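Local coordinates for uncharacterized protein (PDB 5JVK), which probably hydrolyses O-glycosidic bonds as a family 39 glycoside hydrolase of a gut Bacteroides, at residues 109-114 / 374-379; 132-137 / 168-173; 203-208 / 242-247; 336-341 / 367-372. All blocks are in the same frame, centred on the assembly; numbering follows the deposited sequence.

Contacts 1, 2 and 4 all hold strands of the closed eight-stranded parallel barrel, and they touch one another; contact 3 lies outside it, where two helices of the surrounding layer meet, touching only contact 2, through Phe-173. All four are largely buried, but exposed residues take part at one edge of contacts 2 and 3. Chemistry follows place. Contact 1, where the first and last strands close the barrel, mixes backbone bonds with a histidine-tyrosine pair; contact 2 is a regular parallel strand pair; contact 4 joins a strand to a turn through a serine hydroxyl and a proline on tryptophan. Contact 3 has no hydrogen bond across it and rests on small aliphatic groups.

Contact 1: 109-114 / 374-379; sequences CVHPPK and FWYDFQ
Cys-109 forms the tight end of this contact, where strand 106-109 meets strand 373-375, the first and eighth strands, and the parallel (beta/alpha)8 barrel closes. Cys-109 N donates to Trp-375 O at 2.7 Å with a nearly straight 177° angle at the hydrogen, and Cys-109 O accepts from Phe-378 N at 2.9 Å. Between these bonds the chain passes through a non-prolyl cis peptide joining Tyr-376 to Asp-377. Tyr-376 CG stands anti to the backbone N (chi1 -170°), which carries the ring out to Cys-109 and His-111. Cys-109 CB packs 3.7 Å from Tyr-376 CD1; SG is beside the edge of that ring, a sulfur-aromatic contact. Asp-377 CB covers a face of the same tyrosine.

Toward His-111 the contact opens out. His-111 NE2 donates to Tyr-376 OH at 3.1 Å, the hydroxyl lying close to the imidazole plane while the two rings are turned 82° apart. A water accepts from Gln-379 N and weakly from His-111 N, and a glycerol, probably from the crystallisation liquor, sits next to the histidine. Val-110 and Phe-378 reach Ile-125 of helix 118-127, Trp-375 packs on helix 350-366, and Cys-109 and Phe-374 meet Arg-134 of strand 132-138.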
loop_
_atom_site.group_PDB
_atom_site.type_symbol
_atom_site.label_atom_id
_atom_site.label_comp_id
_atom_site.label_asym_id
_atom_site.label_seq_id
_atom_site.Cartn_x
_atom_site.Cartn_y
_atom_site.Cartn_z
ATOM N N CYS A 109 -2.109 -4.508 0.128
ATOM C CA CYS A 109 -3.048 -5.635 0.115
ATOM C C CYS A 109 -2.975 -6.337 -1.232
ATOM O O CYS A 109 -3.069 -5.688 -2.274
ATOM C CB CYS A 109 -4.473 -5.159 0.393
ATOM S SG CYS A 109 -4.691 -4.545 2.080
ATOM N N VAL A 110 -2.804 -7.659 -1.200
ATOM C CA VAL A 110 -2.573 -8.462 -2.403
ATOM C C VAL A 110 -3.552 -9.636 -2.460
ATOM O O VAL A 110 -3.522 -10.525 -1.604
ATOM C CB VAL A 110 -1.129 -9.020 -2.447
ATOM C CG1 VAL A 110 -0.855 -9.696 -3.788
ATOM C CG2 VAL A 110 -0.115 -7.913 -2.186
ATOM N N HIS A 111 -4.411 -9.626 -3.475
ATOM C CA HIS A 111 -5.254 -10.777 -3.796
ATOM C C HIS A 111 -4.453 -11.737 -4.684
ATOM O O HIS A 111 -3.450 -11.326 -5.278
ATOM C CB HIS A 111 -6.524 -10.328 -4.515
ATOM C CG HIS A 111 -7.359 -9.375 -3.721
ATOM N ND1 HIS A 111 -8.010 -9.745 -2.564
ATOM C CD2 HIS A 111 -7.644 -8.068 -3.909
ATOM C CE1 HIS A 111 -8.665 -8.706 -2.078
ATOM N NE2 HIS A 111 -8.460 -7.676 -2.876
ATOM N N PRO A 112 -4.882 -13.016 -4.778
ATOM C CA PRO A 112 -4.199 -13.965 -5.670
ATOM C C PRO A 112 -4.140 -13.467 -7.124
ATOM O O PRO A 112 -5.140 -12.930 -7.614
ATOM C CB PRO A 112 -5.064 -15.226 -5.571
ATOM C CG PRO A 112 -5.703 -15.138 -4.234
ATOM C CD PRO A 112 -5.947 -13.676 -3.998
ATOM N N PRO A 113 -2.978 -13.608 -7.799
ATOM C CA PRO A 113 -2.924 -13.220 -9.213
ATOM C C PRO A 113 -3.830 -14.082 -10.092
ATOM O O PRO A 113 -3.973 -15.281 -9.838
ATOM C CB PRO A 113 -1.452 -13.433 -9.588
ATOM C CG PRO A 113 -0.713 -13.379 -8.300
ATOM C CD PRO A 113 -1.642 -13.951 -7.276
ATOM N N LYS A 114 -4.421 -13.470 -11.114
ATOM C CA LYS A 114 -5.360 -14.160 -12.011
ATOM C C LYS A 114 -4.634 -15.145 -12.931
ATOM O O LYS A 114 -5.163 -16.218 -13.237
ATOM C CB LYS A 114 -6.155 -13.156 -12.858
ATOM C CG LYS A 114 -6.951 -12.116 -12.074
ATOM C CD LYS A 114 -8.078 -12.735 -11.264
ATOM C CE LYS A 114 -8.961 -11.662 -10.643
ATOM N NZ LYS A 114 -10.196 -12.246 -10.051
ATOM N N PHE A 374 -1.019 -0.489 5.140
ATOM C CA PHE A 374 -1.218 -1.343 3.969
ATOM C C PHE A 374 -2.167 -0.702 2.958
ATOM O O PHE A 374 -3.346 -0.494 3.255
ATOM C CB PHE A 374 -1.767 -2.707 4.391
ATOM C CG PHE A 374 -0.792 -3.542 5.167
ATOM C CD1 PHE A 374 -0.158 -4.630 4.575
ATOM C CD2 PHE A 374 -0.510 -3.250 6.500
ATOM C CE1 PHE A 374 0.734 -5.408 5.295
ATOM C CE2 PHE A 374 0.390 -4.019 7.222
ATOM C CZ PHE A 374 1.010 -5.102 6.619
ATOM N N TRP A 375 -1.653 -0.400 1.767
ATOM C CA TRP A 375 -2.471 0.157 0.698
ATOM C C TRP A 375 -3.448 -0.887 0.173
ATOM O O TRP A 375 -3.040 -2.009 -0.137
ATOM C CB TRP A 375 -1.603 0.653 -0.460
ATOM C CG TRP A 375 -2.405 1.176 -1.617
ATOM C CD1 TRP A 375 -2.840 0.469 -2.703
ATOM C CD2 TRP A 375 -2.881 2.513 -1.793
ATOM N NE1 TRP A 375 -3.554 1.286 -3.545
ATOM C CE2 TRP A 375 -3.593 2.547 -3.011
ATOM C CE3 TRP A 375 -2.768 3.689 -1.042
ATOM C CZ2 TRP A 375 -4.186 3.711 -3.498
ATOM C CZ3 TRP A 375 -3.360 4.847 -1.527
ATOM C CH2 TRP A 375 -4.058 4.848 -2.746
ATOM N N TYR A 376 -4.726 -0.516 0.074
ATOM C CA TYR A 376 -5.722 -1.339 -0.605
ATOM C C TYR A 376 -5.972 -0.752 -1.997
ATOM O O TYR A 376 -6.420 0.388 -2.088
ATOM C CB TYR A 376 -7.043 -1.412 0.172
ATOM C CG TYR A 376 -7.958 -2.450 -0.428
ATOM C CD1 TYR A 376 -7.866 -3.785 -0.041
ATOM C CD2 TYR A 376 -8.869 -2.115 -1.432
ATOM C CE1 TYR A 376 -8.676 -4.753 -0.614
ATOM C CE2 TYR A 376 -9.686 -3.077 -2.012
ATOM C CZ TYR A 376 -9.585 -4.394 -1.599
ATOM O OH TYR A 376 -10.388 -5.356 -2.163
ATOM N N ASP A 377 -5.677 -1.469 -3.086
ATOM C CA ASP A 377 -4.945 -2.746 -3.116
ATOM C C ASP A 377 -3.949 -2.714 -4.281
ATOM O O ASP A 377 -3.825 -1.687 -4.959
ATOM C CB ASP A 377 -5.912 -3.946 -3.188
ATOM C CG ASP A 377 -6.838 -3.918 -4.405
ATOM O OD1 ASP A 377 -6.799 -2.967 -5.217
ATOM O OD2 ASP A 377 -7.624 -4.876 -4.541
ATOM N N PHE A 378 -3.227 -3.812 -4.500
ATOM C CA PHE A 378 -2.133 -3.813 -5.473
ATOM C C PHE A 378 -2.611 -3.749 -6.917
ATOM O O PHE A 378 -2.133 -2.918 -7.690
ATOM C CB PHE A 378 -1.221 -5.025 -5.288
ATOM C CG PHE A 378 0.019 -4.961 -6.129
ATOM C CD1 PHE A 378 0.229 -5.867 -7.162
ATOM C CD2 PHE A 378 0.958 -3.953 -5.918
ATOM C CE1 PHE A 378 1.369 -5.788 -7.944
ATOM C CE2 PHE A 378 2.096 -3.866 -6.702
ATOM C CZ PHE A 378 2.301 -4.786 -7.715
ATOM N N GLN A 379 -3.550 -4.623 -7.268
ATOM C CA GLN A 379 -4.047 -4.730 -8.638
ATOM C C GLN A 379 -5.549 -4.480 -8.682
ATOM O O GLN A 379 -6.269 -4.874 -7.767
ATOM C CB GLN A 379 -3.720 -6.114 -9.212
ATOM C CG GLN A 379 -4.113 -6.278 -10.674
ATOM C CD GLN A 379 -3.414 -7.436 -11.363
ATOM O OE1 GLN A 379 -3.090 -8.445 -10.739
ATOM N NE2 GLN A 379 -3.187 -7.296 -12.664
HETATM O O HOH W 1 -4.303 -6.991 -5.582
#

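Contact 2: 132-137 / 168-173; sequences RIRTDL and KPLIVF
Residues Arg-132 to Leu-137 pair in parallel with Lys-168 to Phe-173, as adjacent strands of the (beta/alpha)8, or TIM, barrel. The register runs unbroken from Arg-132 opposite Lys-168 to Leu-137 opposite Phe-173, and the segment axes, 4.7 Å apart at closest, diverge by 25°, the twist of a barrel wall. Backbone bonds alternate in direction: Leu-170 N donates to Ile-133 O at 2.8 Å and Leu-137 N to Val-172 O at 2.9 Å, whereas the bond from Ile-133 N to Lys-168 O is weak.

The two faces differ in chemistry. Arg-134 CG is anti to the backbone N (chi1 -180°) and the chain extended to NE, which lays the guanidinium against Val-172, CG1 over one face, while salt bridges to Glu-219 and Glu-340 and a bond to Asn-222 hold its polar end. The opposite face is mostly apolar and turned to helix 153-164; its one hydroxyl, Thr-135 OG1, bonds to Val-110 O. Leu-137 CB meets Ile-171 CG2 at 3.6 Å, and Leu-137 CD1 presses on the Phe-173 ring edge. At the N-terminal end Arg-132 NE donates to Leu-104 O, and a water accepts from Arg-132 NH1 and Lys-168 NZ. At the other end, where Asp-136 OD2 is hydrogen-bonded to a glycerol, probably from the crystallisation liquor, a water donates to both Asp-136 OD1 and Val-172 O at 3.0 Å each.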
loop_
_atom_site.group_PDB
_atom_site.type_symbol
_atom_site.label_atom_id
_atom_site.label_comp_id
_atom_site.label_asym_id
_atom_site.label_seq_id
_atom_site.Cartn_x
_atom_site.Cartn_y
_atom_site.Cartn_z
ATOM N N ARG A 132 5.896 -5.158 3.103
ATOM C CA ARG A 132 4.848 -5.983 3.699
ATOM C C ARG A 132 3.737 -6.234 2.691
ATOM O O ARG A 132 3.494 -5.411 1.807
ATOM C CB ARG A 132 4.258 -5.299 4.931
ATOM C CG ARG A 132 5.242 -5.063 6.063
ATOM C CD ARG A 132 4.568 -4.330 7.206
ATOM N NE ARG A 132 5.500 -3.958 8.272
ATOM C CZ ARG A 132 5.964 -4.776 9.217
ATOM N NH1 ARG A 132 5.608 -6.060 9.262
ATOM N NH2 ARG A 132 6.803 -4.302 10.133
ATOM N N ILE A 133 3.074 -7.381 2.823
ATOM C CA ILE A 133 1.856 -7.668 2.065
ATOM C C ILE A 133 0.787 -8.247 2.982
ATOM O O ILE A 133 1.103 -8.897 3.976
ATOM C CB ILE A 133 2.097 -8.602 0.851
ATOM C CG1 ILE A 133 2.658 -9.975 1.277
ATOM C CG2 ILE A 133 2.997 -7.917 -0.170
ATOM C CD1 ILE A 133 1.616 -11.060 1.486
ATOM N N ARG A 134 -0.472 -7.982 2.646
ATOM C CA ARG A 134 -1.615 -8.513 3.376
ATOM C C ARG A 134 -2.451 -9.361 2.433
ATOM O O ARG A 134 -2.727 -8.947 1.306
ATOM C CB ARG A 134 -2.463 -7.378 3.948
ATOM C CG ARG A 134 -3.683 -7.831 4.742
ATOM C CD ARG A 134 -4.341 -6.633 5.394
ATOM N NE ARG A 134 -5.527 -6.966 6.189
ATOM C CZ ARG A 134 -6.798 -6.883 5.783
ATOM N NH1 ARG A 134 -7.127 -6.498 4.548
ATOM N NH2 ARG A 134 -7.767 -7.201 6.632
ATOM N N THR A 135 -2.853 -10.543 2.894
ATOM C CA THR A 135 -3.779 -11.377 2.134
ATOM C C THR A 135 -4.627 -12.265 3.039
ATOM O O THR A 135 -4.323 -12.450 4.218
ATOM C CB THR A 135 -3.048 -12.207 1.059
ATOM O OG1 THR A 135 -4.008 -12.749 0.144
ATOM C CG2 THR A 135 -2.218 -13.331 1.677
ATOM N N ASP A 136 -5.696 -12.800 2.460
ATOM C CA ASP A 136 -6.711 -13.535 3.207
ATOM C C ASP A 136 -6.339 -14.992 3.411
ATOM O O ASP A 136 -5.583 -15.577 2.632
ATOM C CB ASP A 136 -8.055 -13.476 2.480
ATOM C CG ASP A 136 -8.577 -12.071 2.349
ATOM O OD1 ASP A 136 -9.175 -11.560 3.322
ATOM O OD2 ASP A 136 -8.388 -11.476 1.264
ATOM N N LEU A 137 -6.884 -15.562 4.476
ATOM C CA LEU A 137 -6.870 -16.996 4.689
ATOM C C LEU A 137 -8.227 -17.379 5.267
ATOM O O LEU A 137 -8.601 -16.910 6.342
ATOM C CB LEU A 137 -5.727 -17.387 5.630
ATOM C CG LEU A 137 -5.429 -18.880 5.843
ATOM C CD1 LEU A 137 -6.452 -19.537 6.762
ATOM C CD2 LEU A 137 -5.341 -19.624 4.517
ATOM N N LYS A 168 7.683 -9.213 4.541
ATOM C CA LYS A 168 7.017 -9.851 5.681
ATOM C C LYS A 168 5.510 -9.951 5.420
ATOM O O LYS A 168 4.834 -8.920 5.385
ATOM C CB LYS A 168 7.246 -9.049 6.963
ATOM C CG LYS A 168 8.680 -9.040 7.457
ATOM C CD LYS A 168 8.766 -8.388 8.827
ATOM C CE LYS A 168 10.204 -8.092 9.222
ATOM N NZ LYS A 168 10.271 -7.235 10.440
ATOM N N PRO A 169 4.971 -11.180 5.252
ATOM C CA PRO A 169 3.532 -11.279 5.005
ATOM C C PRO A 169 2.700 -11.177 6.287
ATOM O O PRO A 169 3.083 -11.737 7.316
ATOM C CB PRO A 169 3.372 -12.662 4.357
ATOM C CG PRO A 169 4.636 -13.405 4.632
ATOM C CD PRO A 169 5.587 -12.512 5.370
ATOM N N LEU A 170 1.588 -10.444 6.200
ATOM C CA LEU A 170 0.576 -10.359 7.253
ATOM C C LEU A 170 -0.662 -11.090 6.744
ATOM O O LEU A 170 -1.070 -10.878 5.605
ATOM C CB LEU A 170 0.256 -8.894 7.551
ATOM C CG LEU A 170 -0.738 -8.552 8.675
ATOM C CD1 LEU A 170 -0.366 -7.232 9.339
ATOM C CD2 LEU A 170 -2.182 -8.495 8.186
ATOM N N ILE A 171 -1.256 -11.945 7.577
ATOM C CA ILE A 171 -2.365 -12.809 7.147
ATOM C C ILE A 171 -3.625 -12.515 7.956
ATOM O O ILE A 171 -3.608 -12.592 9.186
ATOM C CB ILE A 171 -2.004 -14.310 7.280
ATOM C CG1 ILE A 171 -0.726 -14.641 6.491
ATOM C CG2 ILE A 171 -3.161 -15.204 6.831
ATOM C CD1 ILE A 171 -0.841 -14.534 4.981
ATOM N N VAL A 172 -4.713 -12.188 7.254
ATOM C CA VAL A 172 -6.016 -11.974 7.890
ATOM C C VAL A 172 -6.835 -13.270 7.832
ATOM O O VAL A 172 -7.206 -13.744 6.757
ATOM C CB VAL A 172 -6.777 -10.727 7.336
ATOM C CG1 VAL A 172 -7.168 -10.860 5.866
ATOM C CG2 VAL A 172 -8.009 -10.428 8.185
ATOM N N PHE A 173 -7.083 -13.839 9.011
ATOM C CA PHE A 173 -7.745 -15.134 9.168
ATOM C C PHE A 173 -9.206 -14.935 9.545
ATOM O O PHE A 173 -9.495 -14.226 10.509
ATOM C CB PHE A 173 -7.047 -15.936 10.277
ATOM C CG PHE A 173 -7.651 -17.291 10.525
ATOM C CD1 PHE A 173 -7.237 -18.382 9.785
ATOM C CD2 PHE A 173 -8.622 -17.477 11.504
ATOM C CE1 PHE A 173 -7.781 -19.640 9.997
ATOM C CE2 PHE A 173 -9.173 -18.731 11.727
ATOM C CZ PHE A 173 -8.751 -19.817 10.971
HETATM O O HOH W 2 3.702 -7.552 7.789
HETATM O O HOH W 3 7.174 -7.359 11.470
HETATM O O HOH W 4 -9.928 -13.191 5.731
#

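Contact 3: 203-208 / 242-247; sequences ALAYAV and PTVKKV
Val-208 N donates to Leu-204 O at 2.9 Å, a helical bond that sets the side chains of these two residues one turn apart, on either side of Val-244 from the other helix. No hydrogen bond crosses the interface; the evidence for the contact is apolar. Val-244 forks between the pair: CG1, anti to the backbone N (chi1 173°), comes 3.7 Å from Val-208 CG2, and CG2 is equally close to Leu-204 CG. An alanine at Val-244 is likely to leave both of these partners facing a gap, with the two helices losing their shared apolar bridge.

The small Ala-205 sits where the backbones come closest, its CA 4.6 Å from Val-244 CA. Its CB touches Thr-243 CG2 at 3.9 Å and lies a little farther from Val-247 CG2, while Val-247 CG1 rests 3.5 Å from Ala-205 O. The threonine hydroxyl is occupied within its own helix by Val-239 O. Beneath, Leu-204 and Val-208 reach Trp-218 of strand 217-220. Segment axes 8.6 Å apart and only 18° from parallel, with a barrel strand packed below, are as expected for successive outer helices of a (beta/alpha)8 barrel.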
loop_
_atom_site.group_PDB
_atom_site.type_symbol
_atom_site.label_atom_id
_atom_site.label_comp_id
_atom_site.label_asym_id
_atom_site.label_seq_id
_atom_site.Cartn_x
_atom_site.Cartn_y
_atom_site.Cartn_z
ATOM N N ALA A 203 -7.953 -23.826 14.771
ATOM C CA ALA A 203 -7.707 -23.719 13.324
ATOM C C ALA A 203 -6.608 -22.707 13.004
ATOM O O ALA A 203 -5.730 -22.979 12.183
ATOM C CB ALA A 203 -8.986 -23.350 12.590
ATOM N N LEU A 204 -6.671 -21.540 13.647
ATOM C CA LEU A 204 -5.630 -20.517 13.509
ATOM C C LEU A 204 -4.316 -20.984 14.131
ATOM O O LEU A 204 -3.249 -20.782 13.547
ATOM C CB LEU A 204 -6.068 -19.190 14.147
ATOM C CG LEU A 204 -5.070 -18.022 14.146
ATOM C CD1 LEU A 204 -4.580 -17.710 12.739
ATOM C CD2 LEU A 204 -5.695 -16.790 14.779
ATOM N N ALA A 205 -4.403 -21.596 15.312
ATOM C CA ALA A 205 -3.231 -22.139 16.010
ATOM C C ALA A 205 -2.469 -23.164 15.169
ATOM O O ALA A 205 -1.240 -23.213 15.223
ATOM C CB ALA A 205 -3.640 -22.747 17.341
ATOM N N TYR A 206 -3.201 -23.973 14.398
ATOM C CA TYR A 206 -2.593 -24.882 13.416
ATOM C C TYR A 206 -1.810 -24.113 12.354
ATOM O O TYR A 206 -0.664 -24.461 12.049
ATOM C CB TYR A 206 -3.650 -25.765 12.734
ATOM C CG TYR A 206 -3.159 -26.408 11.453
ATOM C CD1 TYR A 206 -3.512 -25.887 10.206
ATOM C CD2 TYR A 206 -2.309 -27.513 11.489
ATOM C CE1 TYR A 206 -3.052 -26.465 9.031
ATOM C CE2 TYR A 206 -1.842 -28.098 10.319
ATOM C CZ TYR A 206 -2.217 -27.572 9.094
ATOM O OH TYR A 206 -1.758 -28.147 7.932
ATOM N N ALA A 207 -2.448 -23.088 11.788
ATOM C CA ALA A 207 -1.831 -22.252 10.750
ATOM C C ALA A 207 -0.575 -21.529 11.240
ATOM O O ALA A 207 0.408 -21.425 10.505
ATOM C CB ALA A 207 -2.838 -21.247 10.207
ATOM N N VAL A 208 -0.619 -21.050 12.482
ATOM C CA VAL A 208 0.510 -20.345 13.101
ATOM C C VAL A 208 1.690 -21.295 13.352
ATOM O O VAL A 208 2.839 -20.935 13.083
ATOM C CB VAL A 208 0.071 -19.634 14.405
ATOM C CG1 VAL A 208 1.264 -19.066 15.165
ATOM C CG2 VAL A 208 -0.931 -18.525 14.092
ATOM N N PRO A 242 -4.817 -16.934 23.863
ATOM C CA PRO A 242 -3.953 -17.905 24.555
ATOM C C PRO A 242 -3.661 -19.176 23.742
ATOM O O PRO A 242 -2.540 -19.678 23.798
ATOM C CB PRO A 242 -4.739 -18.239 25.833
ATOM C CG PRO A 242 -6.152 -17.910 25.508
ATOM C CD PRO A 242 -6.087 -16.732 24.587
ATOM N N THR A 243 -4.652 -19.672 22.999
ATOM C CA THR A 243 -4.481 -20.845 22.124
ATOM C C THR A 243 -3.376 -20.645 21.082
ATOM O O THR A 243 -2.573 -21.550 20.842
ATOM C CB THR A 243 -5.785 -21.192 21.367
ATOM O OG1 THR A 243 -6.884 -21.233 22.281
ATOM C CG2 THR A 243 -5.677 -22.543 20.669
ATOM N N VAL A 244 -3.347 -19.463 20.473
ATOM C CA VAL A 244 -2.390 -19.150 19.410
ATOM C C VAL A 244 -1.006 -18.778 19.963
ATOM O O VAL A 244 0.008 -19.229 19.432
ATOM C CB VAL A 244 -2.931 -18.031 18.487
ATOM C CG1 VAL A 244 -1.872 -17.584 17.494
ATOM C CG2 VAL A 244 -4.171 -18.505 17.739
ATOM N N LYS A 245 -0.964 -17.954 21.009
ATOM C CA LYS A 245 0.311 -17.494 21.587
ATOM C C LYS A 245 1.123 -18.602 22.272
ATOM O O LYS A 245 2.348 -18.512 22.348
ATOM C CB LYS A 245 0.082 -16.339 22.570
ATOM C CG LYS A 245 -0.418 -15.055 21.920
ATOM C CD LYS A 245 0.677 -14.293 21.183
ATOM C CE LYS A 245 1.563 -13.504 22.134
ATOM N NZ LYS A 245 2.546 -12.659 21.404
ATOM N N LYS A 246 0.442 -19.631 22.773
ATOM C CA LYS A 246 1.109 -20.816 23.328
ATOM C C LYS A 246 1.890 -21.562 22.243
ATOM O O LYS A 246 2.990 -22.056 22.492
ATOM C CB LYS A 246 0.081 -21.752 23.977
ATOM C CG LYS A 246 0.665 -22.787 24.927
ATOM C CD LYS A 246 -0.423 -23.397 25.804
ATOM C CE LYS A 246 0.150 -24.228 26.945
ATOM N NZ LYS A 246 0.721 -25.521 26.472
ATOM N N VAL A 247 1.311 -21.618 21.043
ATOM C CA VAL A 247 1.923 -22.277 19.882
ATOM C C VAL A 247 3.088 -21.470 19.282
ATOM O O VAL A 247 4.069 -22.056 18.821
ATOM C CB VAL A 247 0.852 -22.577 18.804
ATOM C CG1 VAL A 247 1.475 -23.071 17.505
ATOM C CG2 VAL A 247 -0.143 -23.601 19.336
#

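Contact 4: 336-341 / 367-372; sequences VWVTEI and HYMSPG
An ST turn at Ser-370 joins the 367-372 loop to strand 336-341: its OG accepts from Gly-372 N at 3.3 Å and donates across the contact to Val-336 O at 2.6 Å. That hydroxyl lies in the carbonyl plane, on a lone pair, with a C=O...OG angle of 142°. Val-338 N adds two weak bonds, one to the same OG and one to Gly-372 O at 3.0 Å. Beside them a water links Val-336 N to Met-369 O.

The turn ends the beta-alpha-beta crossover of the TIM barrel that leaves strand 335-341, passes through helix 350-366 and enters strand 373-375. Pro-371 sits against Trp-337 in a CH-pi contact, CG 3.6 Å from the centroid of the six-membered ring and 14° off its normal. Gly-372 passes close to the same indole, where a CB would clash with CE3. With an alanine in place of Trp-337, the Pro-371 ring would probably lose the face it rests on, and a gap would open beside Gly-372. The indole NE1 is bound by Ser-335 OG, and its ring also touches Phe-374 and Arg-132. Met-369, bent at chi2 (98°), brings SD within 3.8 Å of Val-336 CB.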
loop_
_atom_site.group_PDB
_atom_site.type_symbol
_atom_site.label_atom_id
_atom_site.label_comp_id
_atom_site.label_asym_id
_atom_site.label_seq_id
_atom_site.Cartn_x
_atom_site.Cartn_y
_atom_site.Cartn_z
ATOM N N VAL A 336 -0.844 -0.420 16.642
ATOM C CA VAL A 336 -1.964 -0.051 15.776
ATOM C C VAL A 336 -1.551 -0.291 14.331
ATOM O O VAL A 336 -0.615 0.337 13.847
ATOM C CB VAL A 336 -2.373 1.426 15.973
ATOM C CG1 VAL A 336 -3.561 1.788 15.085
ATOM C CG2 VAL A 336 -2.695 1.690 17.435
ATOM N N TRP A 337 -2.257 -1.190 13.650
ATOM C CA TRP A 337 -1.933 -1.578 12.278
ATOM C C TRP A 337 -2.981 -1.041 11.309
ATOM O O TRP A 337 -4.158 -1.356 11.439
ATOM C CB TRP A 337 -1.858 -3.100 12.187
ATOM C CG TRP A 337 -0.743 -3.668 13.004
ATOM C CD1 TRP A 337 -0.731 -3.861 14.356
ATOM C CD2 TRP A 337 0.535 -4.103 12.525
ATOM N NE1 TRP A 337 0.475 -4.394 14.748
ATOM C CE2 TRP A 337 1.269 -4.555 13.645
ATOM C CE3 TRP A 337 1.129 -4.160 11.258
ATOM C CZ2 TRP A 337 2.569 -5.058 13.536
ATOM C CZ3 TRP A 337 2.425 -4.660 11.150
ATOM C CH2 TRP A 337 3.130 -5.101 12.284
ATOM N N VAL A 338 -2.558 -0.234 10.337
ATOM C CA VAL A 338 -3.479 0.306 9.332
ATOM C C VAL A 338 -3.561 -0.709 8.189
ATOM O O VAL A 338 -2.918 -0.558 7.150
ATOM C CB VAL A 338 -3.042 1.710 8.858
ATOM C CG1 VAL A 338 -4.071 2.309 7.905
ATOM C CG2 VAL A 338 -2.816 2.620 10.062
ATOM N N THR A 339 -4.356 -1.753 8.407
ATOM C CA THR A 339 -4.370 -2.923 7.522
ATOM C C THR A 339 -5.105 -2.714 6.195
ATOM O O THR A 339 -4.944 -3.515 5.278
ATOM C CB THR A 339 -4.921 -4.174 8.240
ATOM O OG1 THR A 339 -6.260 -3.936 8.692
ATOM C CG2 THR A 339 -4.030 -4.537 9.424
ATOM N N GLU A 340 -5.907 -1.654 6.092
ATOM C CA GLU A 340 -6.374 -1.158 4.793
ATOM C C GLU A 340 -6.488 0.363 4.803
ATOM O O GLU A 340 -7.062 0.944 5.722
ATOM C CB GLU A 340 -7.739 -1.735 4.404
ATOM C CG GLU A 340 -7.783 -3.233 4.143
ATOM C CD GLU A 340 -9.138 -3.713 3.643
ATOM O OE1 GLU A 340 -9.977 -2.884 3.218
ATOM O OE2 GLU A 340 -9.374 -4.936 3.688
ATOM N N ILE A 341 -5.933 0.996 3.776
ATOM C CA ILE A 341 -6.260 2.379 3.447
ATOM C C ILE A 341 -6.047 2.543 1.946
ATOM O O ILE A 341 -5.121 1.959 1.388
ATOM C CB ILE A 341 -5.435 3.393 4.276
ATOM C CG1 ILE A 341 -5.915 4.825 4.009
ATOM C CG2 ILE A 341 -3.940 3.268 3.997
ATOM C CD1 ILE A 341 -5.348 5.849 4.969
ATOM N N HIS A 367 3.599 11.707 11.505
ATOM C CA HIS A 367 2.949 11.392 12.781
ATOM C C HIS A 367 3.161 9.909 13.118
ATOM O O HIS A 367 2.205 9.201 13.444
ATOM C CB HIS A 367 1.445 11.695 12.692
ATOM C CG HIS A 367 1.123 13.076 12.211
ATOM N ND1 HIS A 367 1.143 14.177 13.040
ATOM C CD2 HIS A 367 0.753 13.532 10.991
ATOM C CE1 HIS A 367 0.812 15.252 12.349
ATOM N NE2 HIS A 367 0.566 14.888 11.103
ATOM N N TYR A 368 4.415 9.450 13.056
ATOM C CA TYR A 368 4.725 8.014 13.131
ATOM C C TYR A 368 4.109 7.332 14.349
ATOM O O TYR A 368 4.352 7.736 15.485
ATOM C CB TYR A 368 6.236 7.741 13.121
ATOM C CG TYR A 368 6.547 6.258 13.028
ATOM C CD1 TYR A 368 6.341 5.562 11.838
ATOM C CD2 TYR A 368 7.012 5.542 14.138
ATOM C CE1 TYR A 368 6.601 4.201 11.747
ATOM C CE2 TYR A 368 7.278 4.180 14.057
ATOM C CZ TYR A 368 7.069 3.514 12.858
ATOM O OH TYR A 368 7.328 2.167 12.759
ATOM N N MET A 369 3.299 6.308 14.085
ATOM C CA MET A 369 2.719 5.470 15.140
ATOM C C MET A 369 2.489 4.012 14.726
ATOM O O MET A 369 2.709 3.117 15.537
ATOM C CB MET A 369 1.433 6.107 15.699
ATOM C CG MET A 369 0.244 6.145 14.752
ATOM S SD MET A 369 -0.919 4.798 15.039
ATOM C CE MET A 369 -1.990 4.945 13.611
ATOM N N SER A 370 2.053 3.771 13.487
ATOM C CA SER A 370 1.815 2.413 12.989
ATOM C C SER A 370 3.080 1.805 12.374
ATOM O O SER A 370 3.792 2.490 11.633
ATOM C CB SER A 370 0.699 2.425 11.942
ATOM O OG SER A 370 0.373 1.109 11.527
ATOM N N PRO A 371 3.363 0.515 12.669
ATOM C CA PRO A 371 4.458 -0.188 11.992
ATOM C C PRO A 371 4.083 -0.788 10.628
ATOM O O PRO A 371 4.943 -1.377 9.978
ATOM C CB PRO A 371 4.811 -1.300 12.980
ATOM C CG PRO A 371 3.520 -1.616 13.645
ATOM C CD PRO A 371 2.752 -0.324 13.720
ATOM N N GLY A 372 2.824 -0.657 10.208
ATOM C CA GLY A 372 2.376 -1.212 8.933
ATOM C C GLY A 372 1.125 -0.537 8.398
ATOM O O GLY A 372 0.026 -0.758 8.909
HETATM O O HOH W 5 1.400 1.136 16.962
#